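Long-range contacts in WipB (Legionella pneumophila, PDB 5NNY), which acts as a translocated Ser/Thr phosphatase effector that targets the lysosomal nutrient-sensing machinery of the host, the chain here being its phosphatase domain: residues E66-I71 against I168-I173; G213-R218 against R288-L293. One frame throughout, in Å; residues are numbered along the deposited sequence. Where two conformers were deposited one is given.

The two contacts lie on opposite sides of the chain's centre, with centres about 45 Å apart, and share no element. Interaction 1 sets helix 64-79 against the end of helix 159-169. Interaction 2 sets the start of helix 214-224 against the loop between helix 280-286 and strand 301-306. Both are partly buried and lie toward the periphery of the domain. Their chemistry differs. Interaction 1 is small and mostly apolar, without a direct hydrogen bond, and a water joins its polar rim. Interaction 2 buries more surface. There two side chains of a helix bond directly to loop carbonyls, and a water adds to the hold.

Interaction 1: residues E66-I71 against I168-I173; sequences ERLEEI and IAAGAI
Leu68 and Ala172 meet through their methylene and methyl carbons. CB of Leu68 lies 3.5 Å from CB of Ala172, which is tighter than usual for two carbons. The leucine then reaches on with one branch: its CD1 is 4.1 Å from CB of Ala170 and equally far from CB of Ala172. The two alanines flank Gly171.

Glu69 borders this apolar patch. In the conformer given here, a turn about CB-CG (chi2 -87°) bends the chain and brings the carboxylate alongside Gly171 and Ala172. OE2 is 3.7 Å from CA of Ala172. A water bridges the rest of the way: it donates to OE2 of Glu69 at 2.6 Å and to the carbonyl O of Gly171 at 3.1 Å. Gln65 adds a weak hydrogen bond to OE2.

A Schellman motif ends helix 159-169. Gly171 has positive phi (80°), a conformation that favours glycine. The reversal presents Ala172 to helix 64-79, part of a predicted coiled coil. NZ of Lys72, one turn on from Leu68, hydrogen-bonds to the carbonyl O of Ala172, and Val58 and Ala167 also pack on Leu68.

Small alanines let the backbones come close, with CA of Glu69 and CA of Ala172 5.4 Å apart. Carbon contact joins the segments directly. The carboxylate, if ionised, and the glycine carbonyl are both acceptors and cannot bond to each other, but the water can donate to both.

Interaction 2: residues G213-R218 against R288-L293; sequences GLNHIR and REYGDL
Asn215 meets the backbone of Tyr290 and Asp292 from its CB outward. CB sits 3.5 Å from the carbonyl O of Asp292. A chi1 of 47° swings the amide over the loop, and CG comes 3.2 Å from the same carbonyl O of Asp292. At the tip, ND2 donates to the carbonyl O of Tyr290 at 2.8 Å. The bond is nearly straight, 168° at the hydrogen. The acceptor lies in the amide plane of Asn215, but ND2 stands above the carbonyl plane of Tyr290. ND2 also donates to a water, which accepts from Tyr290 N and donates to the carbonyl O of Gly291. OD1 lies 3.6 Å from CA of Leu293 and takes the backbone N-H of Ile294, so both ends of the amide are held and its flip is fixed.

His216 makes the second direct bond. Its NE2 donates to the carbonyl O of Arg288 at 2.9 Å, in the ring plane and nearly in line with the C=O. Its ND1 accepts from the N of Gly213, the N-cap residue of the helix. CB of Tyr290 lies over one face of the imidazole, a CH-pi contact of 3.9 Å to the ring centroid. CD1 of Leu293 lies 3.6 Å from Gly213 N.

Helix 280-286 packs on both side chains, through Ala283 and Thr284 at His216 and through Val280 and Ala283 at Tyr290. Helix 233-253 touches Leu214 and Ile217. The loop 288-293 is thus pinned to the start of helix 214-224 on its way to strand 301-306, an outermost strand of the mixed sheet of this calcineurin-like phosphoesterase fold.

Interaction 1: residues E66-I71 against I168-I173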
ATOM      1  N   GLU A  66      24.858   8.421 -12.363  1.00 21.32           N
ATOM      2  CA  GLU A  66      24.906   7.787 -13.679  1.00 26.50           C
ATOM      3  C   GLU A  66      24.325   6.382 -13.623  1.00 22.10           C
ATOM      4  O   GLU A  66      23.501   6.006 -14.459  1.00 22.29           O
ATOM      5  CB  GLU A  66      26.349   7.745 -14.207  1.00 17.71           C
ATOM      6  CG  GLU A  66      26.497   6.864 -15.462  1.00 32.71           C
ATOM      7  CD  GLU A  66      27.943   6.555 -15.854  1.00 34.94           C
ATOM      8  OE1 GLU A  66      28.159   6.229 -17.041  1.00 32.49           O
ATOM      9  OE2 GLU A  66      28.856   6.613 -14.992  1.00 28.34           O
ATOM     10  N   ARG A  67      24.747   5.592 -12.633  1.00 19.98           N
ATOM     11  CA  ARG A  67      24.263   4.224 -12.488  1.00 20.15           C
ATOM     12  C   ARG A  67      22.745   4.182 -12.392  1.00 22.01           C
ATOM     13  O   ARG A  67      22.090   3.363 -13.048  1.00 19.60           O
ATOM     14  CB  ARG A  67      24.871   3.585 -11.238  1.00 17.41           C
ATOM     15  CG  ARG A  67      26.369   3.264 -11.302  1.00 16.27           C
ATOM     16  CD  ARG A  67      26.854   2.961  -9.890  1.00 22.23           C
ATOM     17  NE  ARG A  67      28.252   2.530  -9.785  1.00 24.87           N
ATOM     18  CZ  ARG A  67      28.617   1.299  -9.442  1.00 23.32           C
ATOM     19  NH1 ARG A  67      29.906   0.970  -9.322  1.00 25.52           N
ATOM     20  NH2 ARG A  67      27.689   0.389  -9.218  1.00 27.87           N
ATOM     21  N   LEU A  68      22.178   5.027 -11.527  1.00 19.63           N
ATOM     22  CA  LEU A  68      20.735   5.039 -11.290  1.00 19.23           C
ATOM     23  C   LEU A  68      19.960   5.532 -12.514  1.00 21.08           C
ATOM     24  O   LEU A  68      18.897   4.996 -12.836  1.00 20.14           O
ATOM     25  CB  LEU A  68      20.416   5.913 -10.077  1.00 18.55           C
ATOM     26  CG  LEU A  68      20.946   5.406  -8.739  1.00 26.82           C
ATOM     27  CD1 LEU A  68      20.888   6.486  -7.677  1.00 21.29           C
ATOM     28  CD2 LEU A  68      20.155   4.197  -8.320  1.00 20.98           C
ATOM     29  N   GLU A  69      20.483   6.549 -13.206  0.57 20.39           N
ATOM     30  CA  GLU A  69      19.835   7.037 -14.422  0.57 22.22           C
ATOM     31  C   GLU A  69      19.727   5.939 -15.473  0.57 20.36           C
ATOM     32  O   GLU A  69      18.689   5.801 -16.130  0.57 21.17           O
ATOM     33  CB  GLU A  69      20.603   8.232 -15.003  0.57 22.66           C
ATOM     34  CG  GLU A  69      20.706   9.466 -14.100  0.57 38.63           C
ATOM     35  CD  GLU A  69      19.532  10.427 -14.222  0.57 42.41           C
ATOM     36  OE1 GLU A  69      18.483  10.040 -14.784  0.57 41.01           O
ATOM     37  OE2 GLU A  69      19.668  11.580 -13.754  0.57 42.57           O
ATOM     38  N   GLU A  70      20.797   5.161 -15.668  0.57 15.33           N
ATOM     39  CA  GLU A  70      20.747   4.112 -16.686  0.57 18.82           C
ATOM     40  C   GLU A  70      19.741   3.028 -16.317  0.57 16.83           C
ATOM     41  O   GLU A  70      19.022   2.521 -17.185  0.57 19.98           O
ATOM     42  CB  GLU A  70      22.133   3.507 -16.902  0.57 14.83           C
ATOM     43  CG  GLU A  70      23.279   4.531 -17.017  0.57 25.34           C
ATOM     44  CD  GLU A  70      23.138   5.556 -18.149  0.57 33.71           C
ATOM     45  OE1 GLU A  70      22.031   6.078 -18.394  0.57 29.02           O
ATOM     46  OE2 GLU A  70      24.166   5.865 -18.791  0.57 30.08           O
ATOM     47  N   ILE A  71      19.670   2.666 -15.032  1.00 16.21           N
ATOM     48  CA  ILE A  71      18.665   1.695 -14.582  1.00 15.62           C
ATOM     49  C   ILE A  71      17.266   2.251 -14.811  1.00 16.86           C
ATOM     50  O   ILE A  71      16.368   1.557 -15.311  1.00 19.78           O
ATOM     51  CB  ILE A  71      18.880   1.356 -13.092  1.00 20.64           C
ATOM     52  CG1 ILE A  71      20.116   0.464 -12.906  1.00 17.31           C
ATOM     53  CG2 ILE A  71      17.593   0.746 -12.478  1.00 20.28           C
ATOM     54  CD1 ILE A  71      20.706   0.488 -11.452  1.00 16.61           C
ATOM     55  N   ILE A 168      16.577   9.987  -5.007  1.00 17.49           N
ATOM     56  CA  ILE A 168      16.168  11.374  -5.205  1.00 22.74           C
ATOM     57  C   ILE A 168      17.301  12.315  -4.815  1.00 21.32           C
ATOM     58  O   ILE A 168      17.592  13.290  -5.525  1.00 22.24           O
ATOM     59  CB  ILE A 168      14.884  11.677  -4.418  1.00 19.96           C
ATOM     60  CG1 ILE A 168      13.713  10.882  -5.000  1.00 16.83           C
ATOM     61  CG2 ILE A 168      14.584  13.156  -4.475  1.00 19.70           C
ATOM     62  CD1 ILE A 168      12.475  10.904  -4.097  1.00 19.25           C
ATOM     63  N   ALA A 169      17.966  12.028  -3.693  1.00 20.82           N
ATOM     64  CA  ALA A 169      19.089  12.850  -3.252  1.00 19.78           C
ATOM     65  C   ALA A 169      20.218  12.858  -4.278  1.00 23.90           C
ATOM     66  O   ALA A 169      20.912  13.875  -4.443  1.00 26.69           O
ATOM     67  CB  ALA A 169      19.611  12.355  -1.903  1.00 21.33           C
ATOM     68  N   ALA A 170      20.417  11.738  -4.982  1.00 23.81           N
ATOM     69  CA  ALA A 170      21.470  11.654  -5.987  1.00 22.11           C
ATOM     70  C   ALA A 170      21.093  12.353  -7.280  1.00 24.54           C
ATOM     71  O   ALA A 170      21.918  12.400  -8.201  1.00 26.31           O
ATOM     72  CB  ALA A 170      21.819  10.189  -6.273  1.00 21.61           C
ATOM     73  N   GLY A 171      19.873  12.890  -7.369  1.00 20.37           N
ATOM     74  CA  GLY A 171      19.402  13.561  -8.555  1.00 21.36           C
ATOM     75  C   GLY A 171      18.918  12.657  -9.668  1.00 23.08           C
ATOM     76  O   GLY A 171      18.669  13.149 -10.772  1.00 23.43           O
ATOM     77  N   ALA A 172      18.773  11.361  -9.415  1.00 20.99           N
ATOM     78  CA  ALA A 172      18.357  10.428 -10.459  1.00 23.12           C
ATOM     79  C   ALA A 172      16.845  10.277 -10.547  1.00 20.99           C
ATOM     80  O   ALA A 172      16.323   9.884 -11.606  1.00 24.55           O
ATOM     81  CB  ALA A 172      18.993   9.062 -10.214  1.00 23.72           C
ATOM     82  N   ILE A 173      16.124  10.568  -9.464  1.00 19.85           N
ATOM     83  CA  ILE A 173      14.666  10.496  -9.429  1.00 21.41           C
ATOM     84  C   ILE A 173      14.154  11.821  -8.884  1.00 17.02           C
ATOM     85  O   ILE A 173      14.767  12.404  -7.984  1.00 23.81           O
ATOM     86  CB  ILE A 173      14.175   9.309  -8.563  1.00 25.34           C
ATOM     87  CG1 ILE A 173      14.582   7.980  -9.206  1.00 24.94           C
ATOM     88  CG2 ILE A 173      12.641   9.339  -8.338  1.00 24.14           C
ATOM     89  CD1 ILE A 173      14.220   6.761  -8.369  1.00 15.67           C
TER
HETATM   90  O   HOH W   1      17.572  13.130 -13.655  1.00 39.20           O

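Interaction 2: residues G213-R218 against R288-L293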
ATOM      1  N   GLY A 213     -11.976  -6.885  13.647  1.00 21.63           N
ATOM      2  CA  GLY A 213     -13.301  -7.446  13.815  1.00 20.76           C
ATOM      3  C   GLY A 213     -14.340  -6.399  13.498  1.00 19.56           C
ATOM      4  O   GLY A 213     -13.993  -5.288  13.077  1.00 18.69           O
ATOM      5  N   LEU A 214     -15.618  -6.737  13.701  1.00 21.40           N
ATOM      6  CA  LEU A 214     -16.679  -5.738  13.584  1.00 22.89           C
ATOM      7  C   LEU A 214     -16.480  -4.567  14.540  1.00 21.38           C
ATOM      8  O   LEU A 214     -16.955  -3.458  14.265  1.00 20.93           O
ATOM      9  CB  LEU A 214     -18.044  -6.388  13.834  1.00 19.87           C
ATOM     10  CG  LEU A 214     -18.481  -7.484  12.868  1.00 21.34           C
ATOM     11  CD1 LEU A 214     -19.783  -8.150  13.362  1.00 19.16           C
ATOM     12  CD2 LEU A 214     -18.683  -6.917  11.477  1.00 25.90           C
ATOM     13  N   ASN A 215     -15.799  -4.787  15.671  1.00 18.53           N
ATOM     14  CA  ASN A 215     -15.588  -3.700  16.619  1.00 23.88           C
ATOM     15  C   ASN A 215     -14.724  -2.602  16.002  1.00 20.53           C
ATOM     16  O   ASN A 215     -14.949  -1.417  16.258  1.00 20.10           O
ATOM     17  CB  ASN A 215     -14.951  -4.229  17.906  1.00 21.50           C
ATOM     18  CG  ASN A 215     -13.781  -5.163  17.645  1.00 20.97           C
ATOM     19  OD1 ASN A 215     -13.896  -6.126  16.885  1.00 21.18           O
ATOM     20  ND2 ASN A 215     -12.630  -4.872  18.273  1.00 21.79           N
ATOM     21  N   HIS A 216     -13.729  -2.982  15.195  1.00 17.34           N
ATOM     22  CA  HIS A 216     -12.906  -1.978  14.513  1.00 15.66           C
ATOM     23  C   HIS A 216     -13.733  -1.169  13.523  1.00 15.79           C
ATOM     24  O   HIS A 216     -13.565   0.051  13.405  1.00 18.42           O
ATOM     25  CB  HIS A 216     -11.737  -2.642  13.774  1.00 15.95           C
ATOM     26  CG  HIS A 216     -10.705  -3.237  14.672  1.00 18.69           C
ATOM     27  ND1 HIS A 216     -10.795  -4.519  15.171  1.00 20.49           N
ATOM     28  CD2 HIS A 216      -9.555  -2.718  15.171  1.00 22.74           C
ATOM     29  CE1 HIS A 216      -9.743  -4.768  15.931  1.00 25.55           C
ATOM     30  NE2 HIS A 216      -8.974  -3.693  15.944  1.00 21.61           N
ATOM     31  N   ILE A 217     -14.605  -1.837  12.770  1.00 14.78           N
ATOM     32  CA  ILE A 217     -15.423  -1.136  11.783  1.00 14.77           C
ATOM     33  C   ILE A 217     -16.365  -0.164  12.477  1.00 16.70           C
ATOM     34  O   ILE A 217     -16.565   0.969  12.023  1.00 21.36           O
ATOM     35  CB  ILE A 217     -16.174  -2.165  10.909  1.00 15.97           C
ATOM     36  CG1 ILE A 217     -15.164  -3.104  10.268  1.00 19.18           C
ATOM     37  CG2 ILE A 217     -17.049  -1.476   9.856  1.00 16.91           C
ATOM     38  CD1 ILE A 217     -15.799  -4.275   9.528  1.00 20.98           C
ATOM     39  N   ARG A 218     -16.922  -0.571  13.616  1.00 20.47           N
ATOM     40  CA  ARG A 218     -17.753   0.341  14.394  1.00 20.44           C
ATOM     41  C   ARG A 218     -16.945   1.535  14.883  1.00 22.54           C
ATOM     42  O   ARG A 218     -17.425   2.674  14.861  1.00 22.73           O
ATOM     43  CB  ARG A 218     -18.390  -0.413  15.568  1.00 25.35           C
ATOM     44  CG  ARG A 218     -19.341   0.428  16.417  1.00 35.02           C
ATOM     45  CD  ARG A 218     -19.800  -0.327  17.665  1.00 36.87           C
ATOM     46  NE  ARG A 218     -20.628  -1.479  17.321  1.00 36.41           N
ATOM     47  CZ  ARG A 218     -21.950  -1.422  17.192  1.00 43.85           C
ATOM     48  NH1 ARG A 218     -22.581  -0.271  17.390  1.00 45.35           N
ATOM     49  NH2 ARG A 218     -22.639  -2.508  16.867  1.00 44.33           N
ATOM     50  N   ARG A 288      -4.489  -4.454  16.259  1.00 18.84           N
ATOM     51  CA  ARG A 288      -4.415  -4.512  17.717  1.00 23.15           C
ATOM     52  C   ARG A 288      -5.794  -4.419  18.354  1.00 21.63           C
ATOM     53  O   ARG A 288      -6.766  -3.995  17.726  1.00 20.77           O
ATOM     54  CB  ARG A 288      -3.542  -3.379  18.271  1.00 24.02           C
ATOM     55  CG  ARG A 288      -2.158  -3.312  17.665  1.00 20.95           C
ATOM     56  CD  ARG A 288      -1.447  -4.655  17.812  1.00 19.41           C
ATOM     57  NE  ARG A 288      -0.070  -4.554  17.335  1.00 20.63           N
ATOM     58  CZ  ARG A 288       0.674  -5.586  16.963  1.00 19.70           C
ATOM     59  NH1 ARG A 288       0.177  -6.813  17.012  1.00 22.21           N
ATOM     60  NH2 ARG A 288       1.918  -5.391  16.541  1.00 21.90           N
ATOM     61  N   GLU A 289      -5.849  -4.759  19.642  1.00 20.44           N
ATOM     62  CA  GLU A 289      -7.114  -4.811  20.357  1.00 20.02           C
ATOM     63  C   GLU A 289      -7.809  -3.459  20.373  1.00 24.10           C
ATOM     64  O   GLU A 289      -7.214  -2.438  20.719  1.00 25.23           O
ATOM     65  CB  GLU A 289      -6.900  -5.304  21.794  1.00 22.67           C
ATOM     66  CG  GLU A 289      -8.203  -5.356  22.609  1.00 33.08           C
ATOM     67  CD  GLU A 289      -8.142  -6.306  23.817  1.00 47.08           C
ATOM     68  OE1 GLU A 289      -9.219  -6.716  24.298  1.00 55.74           O
ATOM     69  OE2 GLU A 289      -7.035  -6.654  24.278  1.00 48.95           O
ATOM     70  N   TYR A 290      -9.089  -3.458  20.007  1.00 23.42           N
ATOM     71  CA  TYR A 290      -9.922  -2.265  20.051  1.00 19.46           C
ATOM     72  C   TYR A 290     -11.216  -2.661  20.770  1.00 25.30           C
ATOM     73  O   TYR A 290     -12.262  -2.871  20.157  1.00 25.98           O
ATOM     74  CB  TYR A 290     -10.178  -1.695  18.632  1.00 18.64           C
ATOM     75  CG  TYR A 290     -10.980  -0.419  18.651  1.00 21.10           C
ATOM     76  CD1 TYR A 290     -10.386   0.779  19.020  1.00 30.92           C
ATOM     77  CD2 TYR A 290     -12.338  -0.416  18.356  1.00 22.87           C
ATOM     78  CE1 TYR A 290     -11.113   1.941  19.076  1.00 34.63           C
ATOM     79  CE2 TYR A 290     -13.069   0.744  18.410  1.00 20.12           C
ATOM     80  CZ  TYR A 290     -12.451   1.918  18.761  1.00 32.74           C
ATOM     81  OH  TYR A 290     -13.183   3.076  18.807  1.00 37.91           O
ATOM     82  N   GLY A 291     -11.133  -2.784  22.095  1.00 24.47           N
ATOM     83  CA  GLY A 291     -12.217  -3.418  22.809  1.00 27.78           C
ATOM     84  C   GLY A 291     -12.303  -4.895  22.471  1.00 27.93           C
ATOM     85  O   GLY A 291     -11.392  -5.492  21.887  1.00 29.93           O
ATOM     86  N   ASP A 292     -13.431  -5.496  22.858  1.00 29.90           N
ATOM     87  CA  ASP A 292     -13.631  -6.921  22.634  1.00 31.45           C
ATOM     88  C   ASP A 292     -13.709  -7.230  21.140  1.00 22.76           C
ATOM     89  O   ASP A 292     -14.475  -6.606  20.400  1.00 30.48           O
ATOM     90  CB  ASP A 292     -14.901  -7.400  23.339  1.00 29.48           C
ATOM     91  CG  ASP A 292     -14.757  -7.445  24.849  1.00 41.71           C
ATOM     92  OD1 ASP A 292     -13.622  -7.565  25.348  1.00 42.22           O
ATOM     93  OD2 ASP A 292     -15.799  -7.361  25.538  1.00 46.77           O
ATOM     94  N   LEU A 293     -12.924  -8.205  20.699  1.00 23.44           N
ATOM     95  CA  LEU A 293     -12.905  -8.593  19.294  1.00 20.08           C
ATOM     96  C   LEU A 293     -14.216  -9.285  18.951  1.00 26.91           C
ATOM     97  O   LEU A 293     -14.562 -10.290  19.577  1.00 27.33           O
ATOM     98  CB  LEU A 293     -11.722  -9.517  19.011  1.00 21.91           C
ATOM     99  CG  LEU A 293     -11.500  -9.974  17.566  1.00 22.69           C
ATOM    100  CD1 LEU A 293     -11.196  -8.751  16.678  1.00 23.48           C
ATOM    101  CD2 LEU A 293     -10.356 -10.977  17.481  1.00 26.39           C
TER
HETATM  102  O   HOH W   2     -10.390  -5.984  19.312  1.00 20.50           O